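Local coordinates for cysteine synthase 3 (Entamoeba histolytica, PDB 6KR5), which probably catalyses the pyridoxal-phosphate-dependent last step of cysteine synthesis, replacing the acetoxy group of O-acetylserine with sulfide, at residues T20-L29 / I44-P53; T255-A266 / M279-K290. One frame throughout, in Å; residues are numbered along the deposited sequence. Where two conformers were deposited one is given.

Contact 1 (T20-L29 / I44-P53); sequences TIGGTPLVEL and ILVKLECFNP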
loop_
_atom_site.group_PDB
_atom_site.type_symbol
_atom_site.label_atom_id
_atom_site.label_comp_id
_atom_site.label_asym_id
_atom_site.label_seq_id
_atom_site.Cartn_x
_atom_site.Cartn_y
_atom_site.Cartn_z
ATOM N N THR B 20 -0.335 -12.404 -5.242
ATOM C CA THR B 20 0.626 -11.476 -4.649
ATOM C C THR B 20 0.474 -11.345 -3.142
ATOM O O THR B 20 1.261 -10.623 -2.522
ATOM C CB THR B 20 0.527 -10.067 -5.258
ATOM O OG1 THR B 20 -0.673 -9.418 -4.820
ATOM C CG2 THR B 20 0.576 -10.097 -6.779
ATOM N N ILE B 21 -0.508 -12.017 -2.542
ATOM C CA ILE B 21 -0.708 -11.913 -1.106
ATOM C C ILE B 21 0.445 -12.578 -0.373
ATOM O O ILE B 21 0.928 -13.651 -0.772
ATOM C CB ILE B 21 -2.048 -12.556 -0.714
ATOM C CG1 ILE B 21 -3.195 -11.734 -1.270
ATOM C CG2 ILE B 21 -2.180 -12.700 0.810
ATOM C CD1 ILE B 21 -4.550 -12.402 -1.046
ATOM N N GLY B 22 0.874 -11.952 0.721
ATOM C CA GLY B 22 1.955 -12.485 1.521
ATOM C C GLY B 22 3.338 -12.201 0.954
ATOM O O GLY B 22 3.567 -11.280 0.149
ATOM N N GLY B 23 4.286 -13.012 1.414
ATOM C CA GLY B 23 5.688 -12.760 1.096
ATOM C C GLY B 23 6.115 -11.341 1.390
ATOM O O GLY B 23 6.800 -10.715 0.573
ATOM N N THR B 24 5.704 -10.810 2.542
ATOM C CA THR B 24 5.930 -9.404 2.872
ATOM C C THR B 24 7.327 -9.167 3.439
ATOM O O THR B 24 7.959 -10.080 3.972
ATOM C CB THR B 24 4.889 -8.940 3.883
ATOM O OG1 THR B 24 4.957 -9.768 5.043
ATOM C CG2 THR B 24 3.481 -9.010 3.275
ATOM N N PRO B 25 7.838 -7.939 3.330
ATOM C CA PRO B 25 9.231 -7.688 3.715
ATOM C C PRO B 25 9.422 -7.666 5.216
ATOM O O PRO B 25 8.534 -7.268 5.973
ATOM C CB PRO B 25 9.522 -6.302 3.128
ATOM C CG PRO B 25 8.363 -5.959 2.265
ATOM C CD PRO B 25 7.203 -6.743 2.762
ATOM N N LEU B 26 10.616 -8.081 5.633
ATOM C CA LEU B 26 11.078 -7.990 7.013
ATOM C C LEU B 26 12.231 -6.988 7.037
ATOM O O LEU B 26 13.237 -7.191 6.345
ATOM C CB LEU B 26 11.515 -9.361 7.523
ATOM C CG LEU B 26 11.866 -9.495 8.998
ATOM C CD1 LEU B 26 10.710 -9.084 9.885
ATOM C CD2 LEU B 26 12.254 -10.937 9.282
ATOM N N VAL B 27 12.073 -5.902 7.801
ATOM C CA VAL B 27 12.920 -4.711 7.708
ATOM C C VAL B 27 13.502 -4.367 9.076
ATOM O O VAL B 27 12.801 -4.407 10.093
ATOM C CB VAL B 27 12.120 -3.513 7.148
ATOM C CG1 VAL B 27 13.009 -2.265 6.988
ATOM C CG2 VAL B 27 11.462 -3.894 5.823
ATOM N N GLU B 28 14.780 -3.991 9.098
ATOM C CA GLU B 28 15.408 -3.541 10.338
ATOM C C GLU B 28 14.904 -2.164 10.755
ATOM O O GLU B 28 14.834 -1.242 9.932
ATOM C CB GLU B 28 16.925 -3.468 10.171
ATOM C CG GLU B 28 17.609 -4.779 9.809
ATOM C CD GLU B 28 19.090 -4.592 9.476
ATOM O OE1 GLU B 28 19.511 -3.451 9.184
ATOM O OE2 GLU B 28 19.833 -5.599 9.504
ATOM N N LEU B 29 14.599 -2.019 12.054
ATOM C CA LEU B 29 14.427 -0.707 12.677
ATOM C C LEU B 29 15.783 -0.158 13.112
ATOM O O LEU B 29 16.639 -0.911 13.586
ATOM C CB LEU B 29 13.507 -0.810 13.892
ATOM C CG LEU B 29 12.026 -1.005 13.607
ATOM C CD1 LEU B 29 11.252 -0.975 14.926
ATOM C CD2 LEU B 29 11.498 0.049 12.638
ATOM N N ILE B 44 15.950 -5.653 15.987
ATOM C CA ILE B 44 14.508 -5.441 16.051
ATOM C C ILE B 44 14.010 -5.287 14.622
ATOM O O ILE B 44 14.346 -4.313 13.940
ATOM C CB ILE B 44 14.129 -4.226 16.909
ATOM C CG1 ILE B 44 14.706 -4.381 18.322
ATOM C CG2 ILE B 44 12.614 -4.113 17.003
ATOM C CD1 ILE B 44 16.023 -3.700 18.541
ATOM N N LEU B 45 13.216 -6.254 14.167
ATOM C CA LEU B 45 12.781 -6.338 12.780
ATOM C C LEU B 45 11.273 -6.201 12.715
ATOM O O LEU B 45 10.565 -6.758 13.562
ATOM C CB LEU B 45 13.191 -7.673 12.150
ATOM C CG LEU B 45 14.642 -8.087 12.364
ATOM C CD1 LEU B 45 14.846 -9.481 11.755
ATOM C CD2 LEU B 45 15.583 -7.054 11.751
ATOM N N VAL B 46 10.780 -5.484 11.704
ATOM C CA VAL B 46 9.344 -5.280 11.527
ATOM C C VAL B 46 8.888 -5.971 10.250
ATOM O O VAL B 46 9.515 -5.831 9.192
ATOM C CB VAL B 46 8.974 -3.782 11.522
ATOM C CG1 VAL B 46 9.095 -3.218 12.928
ATOM C CG2 VAL B 46 9.819 -2.976 10.533
ATOM N N LYS B 47 7.785 -6.712 10.348
ATOM C CA LYS B 47 7.207 -7.406 9.202
ATOM C C LYS B 47 6.046 -6.570 8.683
ATOM O O LYS B 47 5.078 -6.334 9.409
ATOM C CB LYS B 47 6.735 -8.809 9.578
ATOM C CG LYS B 47 6.285 -9.603 8.353
ATOM C CD LYS B 47 6.275 -11.089 8.594
ATOM C CE LYS B 47 5.847 -11.841 7.334
ATOM N NZ LYS B 47 6.794 -11.762 6.175
ATOM N N LEU B 48 6.156 -6.108 7.436
ATOM C CA LEU B 48 5.283 -5.051 6.921
ATOM C C LEU B 48 4.114 -5.662 6.155
ATOM O O LEU B 48 4.168 -5.837 4.932
ATOM C CB LEU B 48 6.085 -4.093 6.054
ATOM C CG LEU B 48 7.314 -3.581 6.787
ATOM C CD1 LEU B 48 8.047 -2.608 5.889
ATOM C CD2 LEU B 48 6.907 -2.892 8.048
ATOM N N GLU B 49 3.022 -5.930 6.879
ATOM C CA GLU B 49 1.841 -6.484 6.234
ATOM C C GLU B 49 1.135 -5.453 5.367
ATOM O O GLU B 49 0.214 -5.805 4.619
ATOM C CB GLU B 49 0.913 -7.081 7.293
ATOM C CG GLU B 49 1.555 -8.301 7.960
ATOM C CD GLU B 49 1.780 -9.429 6.959
ATOM O OE1 GLU B 49 0.776 -9.829 6.331
ATOM O OE2 GLU B 49 2.930 -9.910 6.807
ATOM N N CYS B 50 1.563 -4.195 5.420
ATOM C CA CYS B 50 1.074 -3.205 4.477
ATOM C C CYS B 50 1.461 -3.529 3.039
ATOM O O CYS B 50 0.888 -2.946 2.107
ATOM C CB CYS B 50 1.618 -1.841 4.869
ATOM S SG CYS B 50 1.047 -0.530 3.818
ATOM N N PHE B 51 2.413 -4.443 2.830
ATOM C CA PHE B 51 2.820 -4.798 1.476
ATOM C C PHE B 51 1.857 -5.760 0.790
ATOM O O PHE B 51 2.032 -6.037 -0.400
ATOM C CB PHE B 51 4.236 -5.377 1.487
ATOM C CG PHE B 51 5.309 -4.328 1.406
ATOM C CD1 PHE B 51 5.596 -3.545 2.499
ATOM C CD2 PHE B 51 6.029 -4.143 0.243
ATOM C CE1 PHE B 51 6.590 -2.575 2.428
ATOM C CE2 PHE B 51 7.014 -3.175 0.171
ATOM C CZ PHE B 51 7.291 -2.404 1.266
ATOM N N ASN B 52 0.848 -6.278 1.493
ATOM C CA ASN B 52 -0.202 -7.025 0.815
ATOM C C ASN B 52 -0.935 -6.118 -0.177
ATOM O O ASN B 52 -0.933 -4.889 -0.028
ATOM C CB ASN B 52 -1.165 -7.601 1.847
ATOM C CG ASN B 52 -0.586 -8.812 2.555
ATOM O OD1 ASN B 52 -0.403 -9.864 1.944
ATOM N ND2 ASN B 52 -0.270 -8.663 3.838
ATOM N N PRO B 53 -1.557 -6.693 -1.216
ATOM C CA PRO B 53 -2.181 -5.844 -2.255
ATOM C C PRO B 53 -3.216 -4.860 -1.731
ATOM O O PRO B 53 -3.301 -3.736 -2.254
ATOM C CB PRO B 53 -2.809 -6.865 -3.218
ATOM C CG PRO B 53 -2.792 -8.192 -2.475
ATOM C CD PRO B 53 -1.596 -8.121 -1.572
HETATM O O HOH W 1 4.068 -8.058 -1.021
HETATM O O HOH W 2 17.399 -3.416 14.739
#
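Thr24 reaches across to Glu49 and Lys47 and makes the polar centre of this contact. Its OG1 lies between the backbone N and the carbonyl carbon (chi1 57°), which turns the hydroxyl to the other segment. There it donates to Glu49 OE2 at 2.7 Å, from above the carboxylate plane, and accepts from Lys47 NZ at 2.9 Å. A hydroxyl suits the place because it can do both. Lys47 runs extended and bends only at its last torsion; its ammonium has its main partner in Glu175. Beside this, Pro25 lays CG over the centre of the Phe51 ring, 3.4 Å from the centroid, a CH-pi contact of a proline ring on a flat aromatic face. Asn52 holds the loop at Gly22: OD1 accepts from Gly22 N at 2.7 Å, nearly along the C=O axis, while ND2 donates to Glu49 O and to Glu49 OE1, which also forms a salt bridge with Arg60. Positive phi at Gly22 suits a residue without a side chain.

Strands 26-28 and 44-48 are antiparallel, with Val27 and Val46 a hydrogen-bonded pair. Leu26 CD1 packs on Leu45 CB at 3.6 Å. Against this buried part, the Glu28 end is looser: Glu28, partly exposed, lays CG against Leu45 CD2 at 3.6 Å, its extended chain carries the carboxylate past the packing, and a water bridges Leu29 O and Ile44 N.

Strand 26-28 continues the sheet into the second subunit through a parallel ladder. On its other flank strand 44-48 pairs with 301-306, while helix 169-179 packs on Leu26 and Lys47, and helix 58-72 on Ile21 and Asn52.

Contact 2 (T255-A266 / M279-K290); sequences TPIKTQDAWKMA and MSSGAAILAGLK. With PLP (pyridoxal-5'-phosphate), chain D.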
loop_
_atom_site.group_PDB
_atom_site.type_symbol
_atom_site.label_atom_id
_atom_site.label_comp_id
_atom_site.label_asym_id
_atom_site.label_seq_id
_atom_site.Cartn_x
_atom_site.Cartn_y
_atom_site.Cartn_z
ATOM N N THR B 255 1.679 -7.894 26.881
ATOM C CA THR B 255 2.154 -6.544 27.154
ATOM C C THR B 255 1.062 -5.542 26.825
ATOM O O THR B 255 0.728 -5.368 25.643
ATOM C CB THR B 255 3.415 -6.237 26.349
ATOM O OG1 THR B 255 4.444 -7.162 26.725
ATOM C CG2 THR B 255 3.898 -4.815 26.627
ATOM N N PRO B 256 0.463 -4.894 27.818
ATOM C CA PRO B 256 -0.518 -3.845 27.537
ATOM C C PRO B 256 0.179 -2.566 27.108
ATOM O O PRO B 256 1.247 -2.215 27.619
ATOM C CB PRO B 256 -1.227 -3.659 28.884
ATOM C CG PRO B 256 -0.177 -4.006 29.891
ATOM C CD PRO B 256 0.654 -5.107 29.266
ATOM N N ILE B 257 -0.445 -1.856 26.171
ATOM C CA ILE B 257 0.091 -0.603 25.649
ATOM C C ILE B 257 -1.013 0.445 25.699
ATOM O O ILE B 257 -2.132 0.203 25.228
ATOM C CB ILE B 257 0.633 -0.759 24.209
ATOM C CG1 ILE B 257 1.846 -1.699 24.158
ATOM C CG2 ILE B 257 0.968 0.606 23.605
ATOM C CD1 ILE B 257 3.150 -1.124 24.794
ATOM N N LYS B 258 -0.704 1.609 26.271
ATOM C CA LYS B 258 -1.683 2.690 26.309
ATOM C C LYS B 258 -1.973 3.215 24.907
ATOM O O LYS B 258 -1.061 3.388 24.087
ATOM C CB LYS B 258 -1.188 3.841 27.186
ATOM C CG LYS B 258 -1.040 3.509 28.672
ATOM C CD LYS B 258 -0.454 4.710 29.396
ATOM C CE LYS B 258 -0.390 4.501 30.898
ATOM N NZ LYS B 258 0.366 5.610 31.543
ATOM N N THR B 259 -3.251 3.516 24.661
ATOM C CA THR B 259 -3.678 4.081 23.383
ATOM C C THR B 259 -2.787 5.245 22.952
ATOM O O THR B 259 -2.268 5.258 21.828
ATOM C CB THR B 259 -5.138 4.537 23.473
ATOM O OG1 THR B 259 -5.987 3.392 23.586
ATOM C CG2 THR B 259 -5.556 5.274 22.215
ATOM N N GLN B 260 -2.568 6.222 23.844
ATOM C CA GLN B 260 -1.791 7.400 23.457
ATOM C C GLN B 260 -0.343 7.051 23.142
ATOM O O GLN B 260 0.267 7.679 22.268
ATOM C CB GLN B 260 -1.828 8.467 24.552
ATOM C CG GLN B 260 -3.201 9.005 24.870
ATOM C CD GLN B 260 -3.834 9.758 23.726
ATOM O OE1 GLN B 260 -3.150 10.388 22.918
ATOM N NE2 GLN B 260 -5.162 9.694 23.647
ATOM N N ASP B 261 0.224 6.068 23.839
ATOM C CA ASP B 261 1.591 5.646 23.549
ATOM C C ASP B 261 1.671 4.938 22.201
ATOM O O ASP B 261 2.647 5.108 21.458
ATOM C CB ASP B 261 2.117 4.733 24.659
ATOM C CG ASP B 261 2.345 5.462 25.969
ATOM O OD1 ASP B 261 2.202 6.707 25.998
ATOM O OD2 ASP B 261 2.670 4.779 26.974
ATOM N N ALA B 262 0.656 4.134 21.868
ATOM C CA ALA B 262 0.638 3.503 20.551
ATOM C C ALA B 262 0.660 4.547 19.441
ATOM O O ALA B 262 1.391 4.405 18.449
ATOM C CB ALA B 262 -0.597 2.601 20.426
ATOM N N TRP B 263 -0.137 5.605 19.586
ATOM C CA TRP B 263 -0.177 6.645 18.568
ATOM C C TRP B 263 1.148 7.389 18.495
ATOM O O TRP B 263 1.660 7.657 17.404
ATOM C CB TRP B 263 -1.291 7.636 18.857
ATOM C CG TRP B 263 -2.654 7.076 18.818
ATOM C CD1 TRP B 263 -3.059 5.890 18.260
ATOM C CD2 TRP B 263 -3.824 7.694 19.353
ATOM N NE1 TRP B 263 -4.423 5.737 18.430
ATOM C CE2 TRP B 263 -4.910 6.830 19.096
ATOM C CE3 TRP B 263 -4.055 8.888 20.045
ATOM C CZ2 TRP B 263 -6.209 7.138 19.484
ATOM C CZ3 TRP B 263 -5.345 9.187 20.438
ATOM C CH2 TRP B 263 -6.403 8.312 20.160
ATOM N N LYS B 264 1.695 7.764 19.659
ATOM C CA LYS B 264 2.980 8.455 19.683
ATOM C C LYS B 264 4.080 7.593 19.066
ATOM O O LYS B 264 4.905 8.089 18.289
ATOM C CB LYS B 264 3.331 8.846 21.119
ATOM C CG LYS B 264 4.618 9.650 21.222
ATOM C CD LYS B 264 4.671 10.479 22.505
ATOM C CE LYS B 264 4.833 9.607 23.722
ATOM N NZ LYS B 264 4.764 10.371 25.007
ATOM N N MET B 265 4.098 6.294 19.389
ATOM C CA MET B 265 5.068 5.396 18.767
ATOM C C MET B 265 4.925 5.382 17.247
ATOM O O MET B 265 5.929 5.429 16.524
ATOM C CB MET B 265 4.913 3.981 19.321
ATOM C CG MET B 265 6.020 3.051 18.859
ATOM S SD MET B 265 7.521 3.251 19.862
ATOM C CE MET B 265 8.609 4.065 18.702
ATOM N N ALA B 266 3.688 5.307 16.743
ATOM C CA ALA B 266 3.484 5.273 15.297
ATOM C C ALA B 266 4.024 6.531 14.636
ATOM O O ALA B 266 4.642 6.462 13.569
ATOM C CB ALA B 266 1.999 5.100 14.983
ATOM N N MET B 279 -2.028 2.173 13.636
ATOM C CA MET B 279 -2.094 2.377 15.086
ATOM C C MET B 279 -1.659 1.131 15.852
ATOM O O MET B 279 -0.903 1.222 16.833
ATOM C CB MET B 279 -3.512 2.773 15.503
ATOM C CG MET B 279 -3.963 4.094 14.929
ATOM S SD MET B 279 -5.641 4.379 15.521
ATOM C CE MET B 279 -5.825 6.123 15.119
ATOM N N SER B 280 -2.176 -0.048 15.454
ATOM C CA SER B 280 -1.791 -1.279 16.146
ATOM C C SER B 280 -0.314 -1.587 15.948
ATOM O O SER B 280 0.313 -2.223 16.806
ATOM C CB SER B 280 -2.664 -2.447 15.665
ATOM O OG SER B 280 -2.412 -2.732 14.294
ATOM N N SER B 281 0.256 -1.125 14.828
ATOM C CA SER B 281 1.688 -1.266 14.592
ATOM C C SER B 281 2.491 -0.444 15.591
ATOM O O SER B 281 3.546 -0.884 16.065
ATOM C CB SER B 281 2.012 -0.826 13.168
ATOM O OG SER B 281 1.453 -1.702 12.207
ATOM N N GLY B 282 2.012 0.760 15.905
ATOM C CA GLY B 282 2.635 1.541 16.960
ATOM C C GLY B 282 2.610 0.821 18.294
ATOM O O GLY B 282 3.599 0.830 19.036
ATOM N N ALA B 283 1.482 0.170 18.611
ATOM C CA ALA B 283 1.391 -0.588 19.854
ATOM C C ALA B 283 2.377 -1.740 19.844
ATOM O O ALA B 283 3.134 -1.935 20.802
ATOM C CB ALA B 283 -0.035 -1.089 20.071
ATOM N N ALA B 284 2.388 -2.511 18.750
ATOM C CA ALA B 284 3.303 -3.639 18.644
ATOM C C ALA B 284 4.754 -3.187 18.725
ATOM O O ALA B 284 5.560 -3.811 19.422
ATOM C CB ALA B 284 3.054 -4.410 17.348
ATOM N N ILE B 285 5.108 -2.102 18.025
ATOM C CA ILE B 285 6.501 -1.656 18.032
ATOM C C ILE B 285 6.913 -1.227 19.432
ATOM O O ILE B 285 7.994 -1.589 19.907
ATOM C CB ILE B 285 6.727 -0.537 16.999
ATOM C CG1 ILE B 285 6.738 -1.152 15.601
ATOM C CG2 ILE B 285 8.068 0.183 17.266
ATOM C CD1 ILE B 285 6.735 -0.159 14.455
ATOM N N LEU B 286 6.052 -0.483 20.134
ATOM C CA LEU B 286 6.426 -0.059 21.483
ATOM C C LEU B 286 6.610 -1.261 22.403
ATOM O O LEU B 286 7.580 -1.318 23.169
ATOM C CB LEU B 286 5.386 0.907 22.049
ATOM C CG LEU B 286 5.659 1.376 23.480
ATOM C CD1 LEU B 286 7.052 1.976 23.591
ATOM C CD2 LEU B 286 4.615 2.383 23.898
ATOM N N ALA B 287 5.708 -2.246 22.326
ATOM C CA ALA B 287 5.898 -3.463 23.109
ATOM C C ALA B 287 7.206 -4.148 22.739
ATOM O O ALA B 287 7.900 -4.689 23.608
ATOM C CB ALA B 287 4.726 -4.424 22.906
ATOM N N GLY B 288 7.560 -4.129 21.454
ATOM C CA GLY B 288 8.789 -4.775 21.027
ATOM C C GLY B 288 10.028 -4.029 21.491
ATOM O O GLY B 288 11.052 -4.649 21.796
ATOM N N LEU B 289 9.965 -2.692 21.515
ATOM C CA LEU B 289 11.096 -1.905 21.996
ATOM C C LEU B 289 11.286 -2.081 23.496
ATOM O O LEU B 289 12.423 -2.118 23.984
ATOM C CB LEU B 289 10.912 -0.425 21.644
ATOM C CG LEU B 289 10.955 -0.041 20.156
ATOM C CD1 LEU B 289 10.803 1.468 19.976
ATOM C CD2 LEU B 289 12.234 -0.531 19.476
ATOM N N LYS B 290 10.190 -2.173 24.247
ATOM C CA LYS B 290 10.305 -2.506 25.667
ATOM C C LYS B 290 10.909 -3.888 25.842
ATOM O O LYS B 290 11.760 -4.099 26.718
ATOM C CB LYS B 290 8.939 -2.418 26.342
ATOM C CG LYS B 290 8.380 -1.017 26.345
ATOM C CD LYS B 290 7.098 -0.928 27.142
ATOM C CE LYS B 290 6.665 0.518 27.254
ATOM N NZ LYS B 290 5.383 0.692 27.985
HETATM N N1 PLP D . -4.190 -4.478 13.535
HETATM C C2 PLP D . -4.963 -4.361 12.413
HETATM C C2A PLP D . -4.971 -3.051 11.688
HETATM C C3 PLP D . -5.708 -5.441 11.972
HETATM O O3 PLP D . -6.476 -5.300 10.851
HETATM C C4 PLP D . -5.666 -6.642 12.666
HETATM C C4A PLP D . -6.534 -7.784 12.275
HETATM O O4A PLP D . -7.316 -7.671 11.324
HETATM C C5 PLP D . -4.870 -6.750 13.806
HETATM C C6 PLP D . -4.145 -5.660 14.230
HETATM C C5A PLP D . -4.812 -8.011 14.639
HETATM O O4P PLP D . -4.445 -9.165 13.935
HETATM P P PLP D . -5.144 -10.533 14.389
HETATM O O1P PLP D . -4.987 -10.658 15.894
HETATM O O2P PLP D . -6.598 -10.437 14.023
HETATM O O3P PLP D . -4.448 -11.626 13.662
HETATM O O HOH W 3 6.992 -6.377 25.748
HETATM O O HOH W 4 3.832 -1.312 28.309
HETATM O O HOH W 5 5.470 3.506 27.377
#
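Met265 plugs into helix 279-290 as a knob among Gly282, Ile285, Leu286 and Leu289. With CG anti to the backbone N (chi1 -172°) and bends at the next two torsions, its flexible thioether curls over the helix: CG lies 3.3 Å from Gly282 O, and CE reaches Leu289 CD1 at 3.6 Å. It crosses Ile285 at about a right angle and Leu289 more obliquely.

The axes of helices 259-266 and 279-290 pass 7.1 Å apart at 93°, a close crossing, consistent with the small residues Ala262, Gly282 and Ala283 at it. Ala262 and Ala283 meet methyl to methyl, CB to CB at 3.7 Å. Gly282 CA lies against Ala262 O at 3.5 Å as a CA-H...O contact; glycine suits the place, since the backbone of the other helix lies directly against its CA.

At one end Met279, extended beyond CG, brings SD to 3.4 Å from Trp263 NE1 in an oblique Met-aromatic contact. The indole N-H itself is bonded to Gly233 O. On the strand side, branched Ile257 spreads over the helix: CG2 faces Ala283 CB, while CD1 lies 3.8 Å from Leu286 CG. Leu286 also sends CD2 against Asp261 CB.

Polar links run through water at the margin, one joining Thr255 OG1 to Ala287 O and another joining Asp261 OD2 to Lys290 NZ, whose charged groups do not touch. The joint therefore depends chiefly on apolar fit. From the same helix Ser280 OG donates to PLP N1 at 2.6 Å, consistent with a pyridine nitrogen that is probably unprotonated, as proposed for relatives with a serine or threonine here.

Both contacts reach one mixed sheet, contact 1 through strands 26-28 and 44-48, contact 2 through strand 255-257, with helix 279-290 packed against it. Their centres lie about 18 Å apart, yet they touch through Ile285 of helix 279-290: its CG2 is 4.1 Å from Leu29 CD1, and its CG1 is 4.1 Å from Val46 CG1. Ile285 thus joins the two by apolar packing. Of the two, only contact 2 touches the cofactor, through Ser280; the Glu49 side chain of contact 1 is about 8 Å from PLP. Contact 1 additionally carries Cys50, disulfide-bonded to Cys309, and reaches the second subunit, which does not touch the segments of contact 2.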